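Local coordinates for sugar ABC transporter (PDB 4RXT), which binds arabinose and probably delivers it, as a periplasmic solute-binding protein, to an ABC transporter for uptake, at residues K31-K36 and G256-L261; V136-T141 and T185-A190; T6-V11 and E56-G61; G153-V158 and L165-D170. All blocks are in the same frame, centred on the assembly; numbering follows the deposited sequence. Where two conformers were deposited one is given.

Contact 1 (K31-K36 and G256-L261)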
loop_
_atom_site.group_PDB
_atom_site.type_symbol
_atom_site.label_atom_id
_atom_site.label_comp_id
_atom_site.label_asym_id
_atom_site.label_seq_id
_atom_site.Cartn_x
_atom_site.Cartn_y
_atom_site.Cartn_z
ATOM N N LYS A 31 13.224 -9.558 -17.639
ATOM C CA LYS A 31 14.250 -10.571 -17.966
ATOM C C LYS A 31 13.584 -11.836 -18.538
ATOM O O LYS A 31 14.038 -12.424 -19.537
ATOM C CB LYS A 31 15.085 -10.915 -16.725
ATOM C CG LYS A 31 16.085 -9.839 -16.288
ATOM C CD LYS A 31 17.076 -10.353 -15.225
ATOM C CE LYS A 31 17.173 -9.470 -13.971
ATOM N NZ LYS A 31 18.108 -8.304 -14.089
ATOM N N ASP A 32 12.503 -12.271 -17.901
ATOM C CA ASP A 32 11.866 -13.531 -18.302
ATOM C C ASP A 32 11.279 -13.413 -19.698
ATOM O O ASP A 32 11.345 -14.348 -20.498
ATOM C CB ASP A 32 10.740 -13.955 -17.340
ATOM C CG ASP A 32 11.240 -14.504 -16.027
ATOM O OD1 ASP A 32 12.476 -14.691 -15.870
ATOM O OD2 ASP A 32 10.373 -14.738 -15.134
ATOM N N LEU A 33 10.700 -12.249 -19.979
ATOM C CA LEU A 33 9.841 -12.073 -21.145
ATOM C C LEU A 33 10.546 -11.364 -22.309
ATOM O O LEU A 33 9.994 -11.246 -23.389
ATOM C CB LEU A 33 8.592 -11.258 -20.761
ATOM C CG LEU A 33 7.688 -11.823 -19.663
ATOM C CD1 LEU A 33 6.541 -10.863 -19.375
ATOM C CD2 LEU A 33 7.170 -13.206 -20.051
ATOM N N GLY A 34 11.749 -10.859 -22.058
ATOM C CA GLY A 34 12.492 -10.102 -23.058
ATOM C C GLY A 34 11.912 -8.734 -23.361
ATOM O O GLY A 34 11.675 -8.385 -24.525
ATOM N N VAL A 35 11.744 -7.960 -22.299
ATOM C CA VAL A 35 11.236 -6.592 -22.371
ATOM C C VAL A 35 12.216 -5.696 -21.603
ATOM O O VAL A 35 12.692 -6.068 -20.533
ATOM C CB VAL A 35 9.822 -6.489 -21.748
ATOM C CG1 VAL A 35 9.305 -5.051 -21.742
ATOM C CG2 VAL A 35 8.836 -7.353 -22.523
ATOM N N LYS A 36 12.535 -4.540 -22.155
ATOM C CA LYS A 36 13.330 -3.534 -21.443
ATOM C C LYS A 36 12.355 -2.819 -20.475
ATOM O O LYS A 36 11.293 -2.319 -20.879
ATOM C CB LYS A 36 13.924 -2.508 -22.436
ATOM C CG LYS A 36 14.726 -1.320 -21.856
ATOM C CD LYS A 36 14.722 -0.049 -22.732
ATOM C CE LYS A 36 15.475 1.088 -22.079
ATOM N NZ LYS A 36 15.610 2.304 -22.958
ATOM N N GLY A 256 2.065 -7.028 -13.748
ATOM C CA GLY A 256 1.896 -5.731 -14.420
ATOM C C GLY A 256 2.615 -5.649 -15.750
ATOM O O GLY A 256 2.037 -5.287 -16.774
ATOM N N ILE A 257 3.915 -5.933 -15.719
ATOM C CA ILE A 257 4.705 -5.996 -16.941
ATOM C C ILE A 257 4.191 -7.055 -17.914
ATOM O O ILE A 257 4.020 -6.786 -19.094
ATOM C CB ILE A 257 6.186 -6.226 -16.645
ATOM C CG1 ILE A 257 6.756 -5.036 -15.882
ATOM C CG2 ILE A 257 6.954 -6.514 -17.943
ATOM C CD1 ILE A 257 6.739 -3.687 -16.591
ATOM N N LYS A 258 3.923 -8.250 -17.412
ATOM C CA LYS A 258 3.395 -9.321 -18.276
ATOM C C LYS A 258 2.082 -8.882 -18.990
ATOM O O LYS A 258 1.919 -9.105 -20.211
ATOM C CB LYS A 258 3.205 -10.605 -17.475
ATOM C CG LYS A 258 2.870 -11.844 -18.263
ATOM C CD LYS A 258 2.931 -13.072 -17.379
ATOM C CE LYS A 258 2.709 -14.321 -18.199
ATOM N NZ LYS A 258 3.067 -15.494 -17.380
ATOM N N THR A 259 1.174 -8.267 -18.235
ATOM C CA THR A 259 -0.083 -7.746 -18.800
ATOM C C THR A 259 0.137 -6.636 -19.799
ATOM O O THR A 259 -0.463 -6.634 -20.860
ATOM C CB THR A 259 -0.996 -7.247 -17.670
ATOM O OG1 THR A 259 -1.262 -8.341 -16.771
ATOM C CG2 THR A 259 -2.279 -6.645 -18.220
ATOM N N ALA A 260 1.034 -5.710 -19.471
ATOM C CA ALA A 260 1.343 -4.619 -20.382
ATOM C C ALA A 260 1.915 -5.157 -21.704
ATOM O O ALA A 260 1.561 -4.663 -22.764
ATOM C CB ALA A 260 2.322 -3.628 -19.754
ATOM N N LEU A 261 2.817 -6.142 -21.635
ATOM C CA LEU A 261 3.300 -6.763 -22.842
ATOM C C LEU A 261 2.165 -7.338 -23.702
ATOM O O LEU A 261 2.138 -7.180 -24.920
ATOM C CB LEU A 261 4.336 -7.846 -22.506
ATOM C CG LEU A 261 4.953 -8.576 -23.709
ATOM C CD1 LEU A 261 5.684 -7.635 -24.670
ATOM C CD2 LEU A 261 5.885 -9.689 -23.257
#

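Contact 2 (V136-T141 and T185-A190)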
loop_
_atom_site.group_PDB
_atom_site.type_symbol
_atom_site.label_atom_id
_atom_site.label_comp_id
_atom_site.label_asym_id
_atom_site.label_seq_id
_atom_site.Cartn_x
_atom_site.Cartn_y
_atom_site.Cartn_z
ATOM N N VAL A 136 -7.558 4.901 16.896
ATOM C CA VAL A 136 -7.141 5.922 15.955
ATOM C C VAL A 136 -6.717 5.304 14.625
ATOM O O VAL A 136 -6.368 4.144 14.561
ATOM C CB VAL A 136 -6.008 6.828 16.522
ATOM C CG1 VAL A 136 -6.450 7.463 17.828
ATOM C CG2 VAL A 136 -4.707 6.104 16.725
ATOM N N ILE A 137 -6.817 6.096 13.566
ATOM C CA ILE A 137 -6.297 5.755 12.283
ATOM C C ILE A 137 -5.286 6.831 11.872
ATOM O O ILE A 137 -5.490 8.024 12.052
ATOM C CB ILE A 137 -7.405 5.528 11.205
ATOM C CG1 ILE A 137 -6.797 5.222 9.842
ATOM C CG2 ILE A 137 -8.353 6.703 11.128
ATOM C CD1 ILE A 137 -7.778 4.762 8.779
ATOM N N ILE A 138 -4.165 6.357 11.334
ATOM C CA ILE A 138 -3.116 7.225 10.840
ATOM C C ILE A 138 -2.771 6.800 9.408
ATOM O O ILE A 138 -2.417 5.626 9.154
ATOM C CB ILE A 138 -1.851 7.206 11.741
ATOM C CG1 ILE A 138 -2.211 7.466 13.208
ATOM C CG2 ILE A 138 -0.807 8.208 11.211
ATOM C CD1 ILE A 138 -1.079 7.176 14.166
ATOM N N THR A 139 -2.873 7.772 8.511
ATOM C CA THR A 139 -2.741 7.643 7.061
ATOM C C THR A 139 -1.532 8.449 6.570
ATOM O O THR A 139 -1.321 9.587 6.968
ATOM C CB THR A 139 -4.054 8.077 6.345
ATOM O OG1 THR A 139 -5.122 7.272 6.842
ATOM C CG2 THR A 139 -3.942 7.924 4.849
ATOM N N ASN A 140 -0.739 7.816 5.721
ATOM C CA ASN A 140 0.576 8.331 5.272
ATOM C C ASN A 140 0.507 9.753 4.715
ATOM O O ASN A 140 1.277 10.578 5.006
ATOM C CB ASN A 140 1.137 7.364 4.199
ATOM C CG ASN A 140 2.578 7.603 3.826
ATOM O OD1 ASN A 140 2.956 7.423 2.691
ATOM N ND2 ASN A 140 3.343 7.955 4.749
ATOM N N THR A 141 -0.489 9.974 3.855
ATOM C CA THR A 141 -0.648 11.241 3.132
ATOM C C THR A 141 -2.090 11.262 2.571
ATOM O O THR A 141 -2.675 10.200 2.318
ATOM C CB THR A 141 0.400 11.373 2.000
ATOM O OG1 THR A 141 0.344 12.678 1.382
ATOM C CG2 THR A 141 0.248 10.251 0.944
ATOM N N THR A 185 2.993 9.473 19.200
ATOM C CA THR A 185 3.429 9.902 20.529
ATOM C C THR A 185 2.530 11.062 21.033
ATOM O O THR A 185 2.127 11.089 22.206
ATOM C CB THR A 185 4.927 10.303 20.496
ATOM O OG1 THR A 185 5.726 9.191 20.023
ATOM C CG2 THR A 185 5.394 10.600 21.887
ATOM N N ASP A 186 2.199 11.979 20.114
ATOM C CA ASP A 186 1.353 13.138 20.445
ATOM C C ASP A 186 -0.042 12.682 20.838
ATOM O O ASP A 186 -0.593 13.123 21.850
ATOM C CB ASP A 186 1.203 14.131 19.267
ATOM C CG ASP A 186 2.499 14.899 18.923
ATOM O OD1 ASP A 186 3.525 14.766 19.635
ATOM O OD2 ASP A 186 2.486 15.669 17.920
ATOM N N LEU A 187 -0.572 11.766 20.050
ATOM C CA LEU A 187 -1.944 11.271 20.220
ATOM C C LEU A 187 -2.123 10.599 21.553
ATOM O O LEU A 187 -3.055 10.845 22.285
ATOM C CB LEU A 187 -2.366 10.302 19.085
ATOM C CG LEU A 187 -2.732 10.894 17.715
ATOM C CD1 LEU A 187 -3.031 9.801 16.692
ATOM C CD2 LEU A 187 -3.873 11.896 17.816
ATOM N N ILE A 188 -1.176 9.751 21.912
ATOM C CA ILE A 188 -1.342 8.977 23.116
ATOM C C ILE A 188 -1.076 9.792 24.376
ATOM O O ILE A 188 -1.733 9.606 25.389
ATOM C CB ILE A 188 -0.511 7.676 23.057
ATOM C CG1 ILE A 188 -0.870 6.787 24.232
ATOM C CG2 ILE A 188 0.986 7.932 23.074
ATOM C CD1 ILE A 188 -0.041 5.551 24.234
ATOM N N THR A 189 -0.111 10.689 24.314
ATOM C CA THR A 189 0.224 11.431 25.516
ATOM C C THR A 189 -1.012 12.281 25.872
ATOM O O THR A 189 -1.380 12.443 27.050
ATOM C CB THR A 189 1.530 12.255 25.362
ATOM O OG1 THR A 189 1.391 13.232 24.333
ATOM C CG2 THR A 189 2.671 11.334 25.055
ATOM N N ALA A 190 -1.685 12.770 24.833
ATOM C CA ALA A 190 -2.890 13.596 24.964
ATOM C C ALA A 190 -4.169 12.828 25.326
ATOM O O ALA A 190 -4.968 13.315 26.150
ATOM C CB ALA A 190 -3.148 14.354 23.673
#

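Contact 3 (T6-V11 and E56-G61)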
loop_
_atom_site.group_PDB
_atom_site.type_symbol
_atom_site.label_atom_id
_atom_site.label_comp_id
_atom_site.label_asym_id
_atom_site.label_seq_id
_atom_site.Cartn_x
_atom_site.Cartn_y
_atom_site.Cartn_z
ATOM N N THR A 6 9.957 -1.590 -25.066
ATOM C CA THR A 6 10.181 -0.910 -23.801
ATOM C C THR A 6 8.851 -0.686 -23.084
ATOM O O THR A 6 7.890 -0.150 -23.645
ATOM C CB THR A 6 10.920 0.440 -23.989
ATOM O OG1 THR A 6 12.178 0.217 -24.658
ATOM C CG2 THR A 6 11.156 1.111 -22.651
ATOM N N ILE A 7 8.805 -1.124 -21.832
ATOM C CA ILE A 7 7.645 -0.941 -20.940
ATOM C C ILE A 7 8.158 -0.423 -19.589
ATOM O O ILE A 7 8.558 -1.206 -18.731
ATOM C CB ILE A 7 6.808 -2.248 -20.796
ATOM C CG1 ILE A 7 6.367 -2.730 -22.172
ATOM C CG2 ILE A 7 5.616 -1.979 -19.881
ATOM C CD1 ILE A 7 5.600 -4.038 -22.178
ATOM N N PRO A 8 8.202 0.909 -19.428
ATOM C CA PRO A 8 8.543 1.483 -18.148
ATOM C C PRO A 8 7.532 1.146 -17.061
ATOM O O PRO A 8 6.335 0.982 -17.335
ATOM C CB PRO A 8 8.529 2.992 -18.393
ATOM C CG PRO A 8 8.553 3.152 -19.865
ATOM C CD PRO A 8 7.861 1.953 -20.394
ATOM N N ILE A 9 8.033 1.087 -15.842
ATOM C CA ILE A 9 7.192 1.027 -14.644
ATOM C C ILE A 9 7.492 2.264 -13.797
ATOM O O ILE A 9 8.669 2.605 -13.559
ATOM C CB ILE A 9 7.397 -0.273 -13.810
ATOM C CG1 ILE A 9 6.372 -0.320 -12.663
ATOM C CG2 ILE A 9 8.864 -0.486 -13.381
ATOM C CD1 ILE A 9 6.178 -1.722 -12.102
ATOM N N ILE A 10 6.414 2.923 -13.382
ATOM C CA ILE A 10 6.493 4.154 -12.614
ATOM C C ILE A 10 5.847 3.884 -11.275
ATOM O O ILE A 10 4.642 3.678 -11.174
ATOM C CB ILE A 10 5.761 5.331 -13.319
ATOM C CG1 ILE A 10 6.319 5.530 -14.728
ATOM C CG2 ILE A 10 5.877 6.618 -12.486
ATOM C CD1 ILE A 10 5.507 6.471 -15.586
ATOM N N VAL A 11 6.667 3.876 -10.239
ATOM C CA VAL A 11 6.208 3.641 -8.881
ATOM C C VAL A 11 6.016 4.953 -8.137
ATOM O O VAL A 11 6.414 6.007 -8.639
ATOM C CB VAL A 11 7.134 2.704 -8.111
ATOM C CG1 VAL A 11 7.172 1.335 -8.804
ATOM C CG2 VAL A 11 8.531 3.307 -7.983
ATOM N N GLU A 56 4.764 12.046 -18.138
ATOM C CA GLU A 56 4.814 12.836 -19.391
ATOM C C GLU A 56 6.061 12.517 -20.204
ATOM O O GLU A 56 5.996 12.372 -21.436
ATOM C CB GLU A 56 4.708 14.341 -19.106
ATOM C CG GLU A 56 3.276 14.714 -18.720
ATOM C CD GLU A 56 3.134 16.079 -18.028
ATOM O OE1 GLU A 56 4.180 16.695 -17.680
ATOM O OE2 GLU A 56 1.960 16.540 -17.808
ATOM N N ASN A 57 7.202 12.390 -19.514
ATOM C CA ASN A 57 8.487 12.166 -20.173
ATOM C C ASN A 57 8.530 10.740 -20.742
ATOM O O ASN A 57 9.022 10.497 -21.846
ATOM C CB ASN A 57 9.633 12.346 -19.163
ATOM C CG ASN A 57 10.351 13.656 -19.305
ATOM O OD1 ASN A 57 10.962 13.932 -20.341
ATOM N ND2 ASN A 57 10.331 14.450 -18.242
ATOM N N ALA A 58 8.020 9.783 -19.968
ATOM C CA ALA A 58 7.993 8.396 -20.434
ATOM C C ALA A 58 7.084 8.260 -21.685
ATOM O O ALA A 58 7.434 7.604 -22.674
ATOM C CB ALA A 58 7.555 7.455 -19.322
ATOM N N VAL A 59 5.942 8.939 -21.657
ATOM C CA VAL A 59 5.033 8.973 -22.807
ATOM C C VAL A 59 5.732 9.527 -24.048
ATOM O O VAL A 59 5.603 8.956 -25.149
ATOM C CB VAL A 59 3.746 9.772 -22.493
ATOM C CG1 VAL A 59 2.942 10.014 -23.772
ATOM C CG2 VAL A 59 2.887 9.034 -21.466
ATOM N N ALA A 60 6.491 10.607 -23.858
ATOM C CA ALA A 60 7.158 11.269 -24.952
ATOM C C ALA A 60 8.178 10.368 -25.660
ATOM O O ALA A 60 8.504 10.555 -26.836
ATOM C CB ALA A 60 7.819 12.528 -24.463
ATOM N N GLY A 61 8.686 9.395 -24.924
ATOM C CA GLY A 61 9.626 8.393 -25.461
ATOM C C GLY A 61 9.021 7.256 -26.278
ATOM O O GLY A 61 9.730 6.370 -26.775
#

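Contact 4 (G153-V158 and L165-D170)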
loop_
_atom_site.group_PDB
_atom_site.type_symbol
_atom_site.label_atom_id
_atom_site.label_comp_id
_atom_site.label_asym_id
_atom_site.label_seq_id
_atom_site.Cartn_x
_atom_site.Cartn_y
_atom_site.Cartn_z
ATOM N N GLY A 153 -12.831 1.443 4.417
ATOM C CA GLY A 153 -13.164 0.086 4.757
ATOM C C GLY A 153 -13.063 -0.098 6.269
ATOM O O GLY A 153 -13.927 -0.726 6.907
ATOM N N PHE A 154 -12.000 0.456 6.870
ATOM C CA PHE A 154 -11.809 0.399 8.315
ATOM C C PHE A 154 -12.922 1.097 9.089
ATOM O O PHE A 154 -13.508 0.528 10.026
ATOM C CB PHE A 154 -10.423 0.997 8.655
ATOM C CG PHE A 154 -10.145 1.096 10.142
ATOM C CD1 PHE A 154 -9.630 0.016 10.849
ATOM C CD2 PHE A 154 -10.358 2.286 10.823
ATOM C CE1 PHE A 154 -9.387 0.113 12.206
ATOM C CE2 PHE A 154 -10.081 2.392 12.179
ATOM C CZ PHE A 154 -9.612 1.304 12.872
ATOM N N LEU A 155 -13.170 2.356 8.734
ATOM C CA LEU A 155 -14.153 3.160 9.450
ATOM C C LEU A 155 -15.560 2.520 9.375
ATOM O O LEU A 155 -16.259 2.459 10.381
ATOM C CB LEU A 155 -14.173 4.618 8.950
ATOM C CG LEU A 155 -12.922 5.458 9.263
ATOM C CD1 LEU A 155 -13.015 6.827 8.623
ATOM C CD2 LEU A 155 -12.670 5.547 10.770
ATOM N N ASP A 156 -15.949 2.050 8.193
ATOM C CA ASP A 156 -17.227 1.429 7.985
ATOM C C ASP A 156 -17.394 0.166 8.835
ATOM O O ASP A 156 -18.416 -0.064 9.479
ATOM C CB ASP A 156 -17.404 1.076 6.504
ATOM C CG ASP A 156 -17.595 2.319 5.599
ATOM O OD1 ASP A 156 -17.763 3.460 6.100
ATOM O OD2 ASP A 156 -17.558 2.119 4.359
ATOM N N GLN A 157 -16.360 -0.660 8.866
ATOM C CA GLN A 157 -16.431 -1.925 9.616
ATOM C C GLN A 157 -16.512 -1.604 11.113
ATOM O O GLN A 157 -17.269 -2.192 11.882
ATOM C CB GLN A 157 -15.183 -2.775 9.279
ATOM C CG GLN A 157 -15.247 -4.189 9.836
ATOM C CD GLN A 157 -16.174 -5.121 9.079
ATOM O OE1 GLN A 157 -17.070 -4.695 8.361
ATOM N NE2 GLN A 157 -15.968 -6.407 9.241
ATOM N N VAL A 158 -15.701 -0.643 11.548
ATOM C CA VAL A 158 -15.763 -0.247 12.950
ATOM C C VAL A 158 -17.157 0.202 13.348
ATOM O O VAL A 158 -17.704 -0.149 14.428
ATOM C CB VAL A 158 -14.696 0.796 13.310
ATOM C CG1 VAL A 158 -14.928 1.364 14.712
ATOM C CG2 VAL A 158 -13.331 0.113 13.306
ATOM N N LEU A 165 -15.945 0.211 19.928
ATOM C CA LEU A 165 -14.751 0.963 19.523
ATOM C C LEU A 165 -15.154 2.375 19.111
ATOM O O LEU A 165 -16.144 2.596 18.353
ATOM C CB LEU A 165 -14.011 0.276 18.397
ATOM C CG LEU A 165 -13.539 -1.148 18.731
ATOM C CD1 LEU A 165 -12.813 -1.696 17.510
ATOM C CD2 LEU A 165 -12.654 -1.217 19.976
ATOM N N LYS A 166 -14.416 3.364 19.630
ATOM C CA LYS A 166 -14.711 4.749 19.312
ATOM C C LYS A 166 -13.484 5.304 18.567
ATOM O O LYS A 166 -12.386 5.298 19.101
ATOM C CB LYS A 166 -14.990 5.533 20.602
ATOM C CG LYS A 166 -15.221 7.040 20.395
ATOM C CD LYS A 166 -15.492 7.825 21.676
ATOM C CE LYS A 166 -16.177 9.143 21.345
ATOM N NZ LYS A 166 -16.049 10.158 22.424
ATOM N N VAL A 167 -13.691 5.809 17.350
ATOM C CA VAL A 167 -12.646 6.470 16.596
ATOM C C VAL A 167 -12.480 7.891 17.104
ATOM O O VAL A 167 -13.345 8.763 16.889
ATOM C CB VAL A 167 -12.879 6.413 15.076
ATOM C CG1 VAL A 167 -11.672 6.944 14.334
ATOM C CG2 VAL A 167 -13.137 4.992 14.618
ATOM N N VAL A 168 -11.379 8.135 17.797
ATOM C CA VAL A 168 -11.104 9.411 18.439
ATOM C C VAL A 168 -10.101 10.285 17.696
ATOM O O VAL A 168 -9.949 11.443 18.019
ATOM C CB VAL A 168 -10.703 9.260 19.929
ATOM C CG1 VAL A 168 -11.770 8.494 20.689
ATOM C CG2 VAL A 168 -9.364 8.542 20.091
ATOM N N ALA A 169 -9.408 9.724 16.716
ATOM C CA ALA A 169 -8.508 10.519 15.861
ATOM C C ALA A 169 -8.371 9.858 14.510
ATOM O O ALA A 169 -8.384 8.612 14.392
ATOM C CB ALA A 169 -7.153 10.751 16.495
ATOM N N ASP A 170 -8.262 10.712 13.490
ATOM C CA ASP A 170 -8.159 10.278 12.101
ATOM C C ASP A 170 -7.145 11.224 11.493
ATOM O O ASP A 170 -7.481 12.340 11.160
ATOM C CB ASP A 170 -9.553 10.381 11.510
ATOM C CG ASP A 170 -9.671 9.995 10.055
ATOM O OD1 ASP A 170 -8.695 9.783 9.322
ATOM O OD2 ASP A 170 -10.842 9.949 9.618
HETATM O O HOH W 1 -17.834 1.995 16.360
#

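Contact 1 (K31-K36 and G256-L261)
Leu261, the residue that meets both Leu33 and Val35, is fixed on its helix by a bond from Leu261 N to Ile257 O of 2.9 Å. Its CG stands anti to the backbone N (chi1 -179°), which carries the two methyls out toward 31-36. Both lie against one methyl of valine: Val35 CG2 is 3.8 Å from Leu261 CD1 and equally far from CD2. The two side chains slide past each other in opposite directions. Leu261 CD2 also reaches Leu33 CB, at 4.0 Å. One leucine thus covers the last helical residue and the loop beyond it. Gly34 makes that turn with a positive phi of 70°. The contact belongs to the N-terminal lobe of a type I periplasmic binding fold. Here helices 17-33 and 249-264 pack side by side on one face of the parallel sheet. Deeper in the same interface, Ile257 touches Ala26 and Ala29. Leu33 closes the outer side. Leu33 CD1 meets the base of the lysine, 3.7 Å from Lys258 CA and 3.8 Å from Lys258 CB. The leucine and lysine side chains cross at about a right angle, and the lysine runs on extended beyond CG. A hydrogen bond between Asp32 OD2 and Tyr254 OH ties the two helices. The salt bridge of Asp32 OD2 with Lys28 NZ stays within helix 17-33.

Contact 2 (V136-T141 and T185-A190)
Strand residues 136-139 run beneath the last turn of helix 177-190, with Val136 CA and Leu187 CA 8.6 Å apart. At this distance the two backbones do not meet, and side chains make the contact. Leu187 points down to the strand, and its CD1 does all the touching. It meets Val136 CG2 at 4.1 Å and Ile138 CD1 also at 4.1 Å, in both cases tip to tip. Val136 and Ile138 are two apart on the strand and therefore face the same way, while Ile137 between them points to the other side of the sheet. The isoleucine reaches out because its chain is extended past CG1 (chi2 168°). Around this meeting point, Ala169 of the neighbouring strand touches both Val136 and Leu187, and Val197 packs against Val136 and Ile138. Further along the strand, Ile138 packs on Met204 and Val208 of helix 202-214. Its side chain is about 8 Å from that of Asn201, a sugar-binding residue, and about 12 Å from the bound arabinose. Helix 177-190 links strands 165-172 and 194-199. The contact is thus the packing of a beta-alpha-beta crossover helix over the strand that lies between the two it connects, as in the C-terminal lobe of type I periplasmic binding proteins.

Contact 3 (T6-V11 and E56-G61)
The one ring in this contact, the puckered pyrrolidine of Pro8, turns its CG corner to the methyl of Ala58. Pro8 CG lies 4.5 Å from Ala58 CB, a loose van der Waals approach. Pro63 packs against the same ring from the loop that follows the helix. The motif is a beta-alpha-beta crossover of the N-terminal lobe. Helix 48-60 connects strands 39-41 and 66-68 and passes over strand 9-11, which lies between them in the parallel sheet. Ala58 is the residue the helix sets over that strand, and its CA is 7.3 Å from Pro8 CA. Its methyl is what touches both Pro8 and Ile10. The helix is ending here: Ala60 N still bonds to Glu56 O at 3.0 Å, and Gly61 N reaches Asn57 O at 3.3 Å. Pro8 has no N-H, yet its backbone still pairs with Val67 of the neighbouring strand. Alternation along 6-11 gives the segment two faces. Ile9 packs on Leu23 and Ala26 of helix 17-33, and Ile7 on Ile257 and Ala260 of helix 249-264. Pro8 and Ile10 face helix 48-60 instead. Ile10 also packs on Ile66 and Ile68, which widens the apolar layer under Ala58. Its CG1 lies beside the backbone N (chi1 -56°), on the side of Pro8, and the chain continues extended. Ile10 CD1 thereby stops 4.4 Å from Ala58 CB, and seen from that methyl carbon Ile10 CD1 and Pro8 CG stand about 90° apart.

Contact 4 (G153-V158 and L165-D170)
Helix segment 153-158 and strand segment 165-170 run roughly antiparallel, at 140°, with their axes 9.8 Å apart at closest approach. Leu155, Val158, Leu165 and Val167 fill the space between. Leu155 CD2 sits against both methyls of Val167, 3.9 Å from CG2 and 4.0 Å from CG1, and the two side chains cross at about a right angle. Val158 CG1 stands anti to its own N (chi1 171°) and touches both Leu165 CB and Val167 CG2, each 4.0 Å away. The other methyl, Val158 CG2, lies over one face of the Phe154 ring, near the rim. That ring also stacks with Phe198. Near the turn between helix and strand, a water lies 2.9 Å from Val158 O and 2.7 Å from Leu165 O; other acceptors compete for its protons, and their use is not settled. The helix and strand are the second and third elements of the beta-alpha-beta unit 133-172. At the far end Leu155 CD1 comes to 3.9 Å from Asp170 OD2. Apolar side chains thus carry the contact, while the carboxylate of Asp170 finds its polar partner outside the two segments, in Arg151.

How the contacts relate
The four contacts form two pairs, one per lobe. Contacts 1 and 3, with centres 14 Å apart, serve opposite faces of the first sheet. Strand 9-11 leads into helix 17-33, and Lys36 O probably bonds to Ile7 N. Contacts 2 and 4, 13 Å apart, share the second sheet, where strands 133-139 and 165-172 are neighbours. Across the lobes the centres are 36 to 41 Å apart and nothing touches. Contact 3 closes before contact 2 opens, and contact 4 is nested within contact 2. Contacts 2 and 4 lie inside contact 1, whose segments alternate with those of contact 3. The chain returns to the first lobe after building the second, and the sugar binds between them.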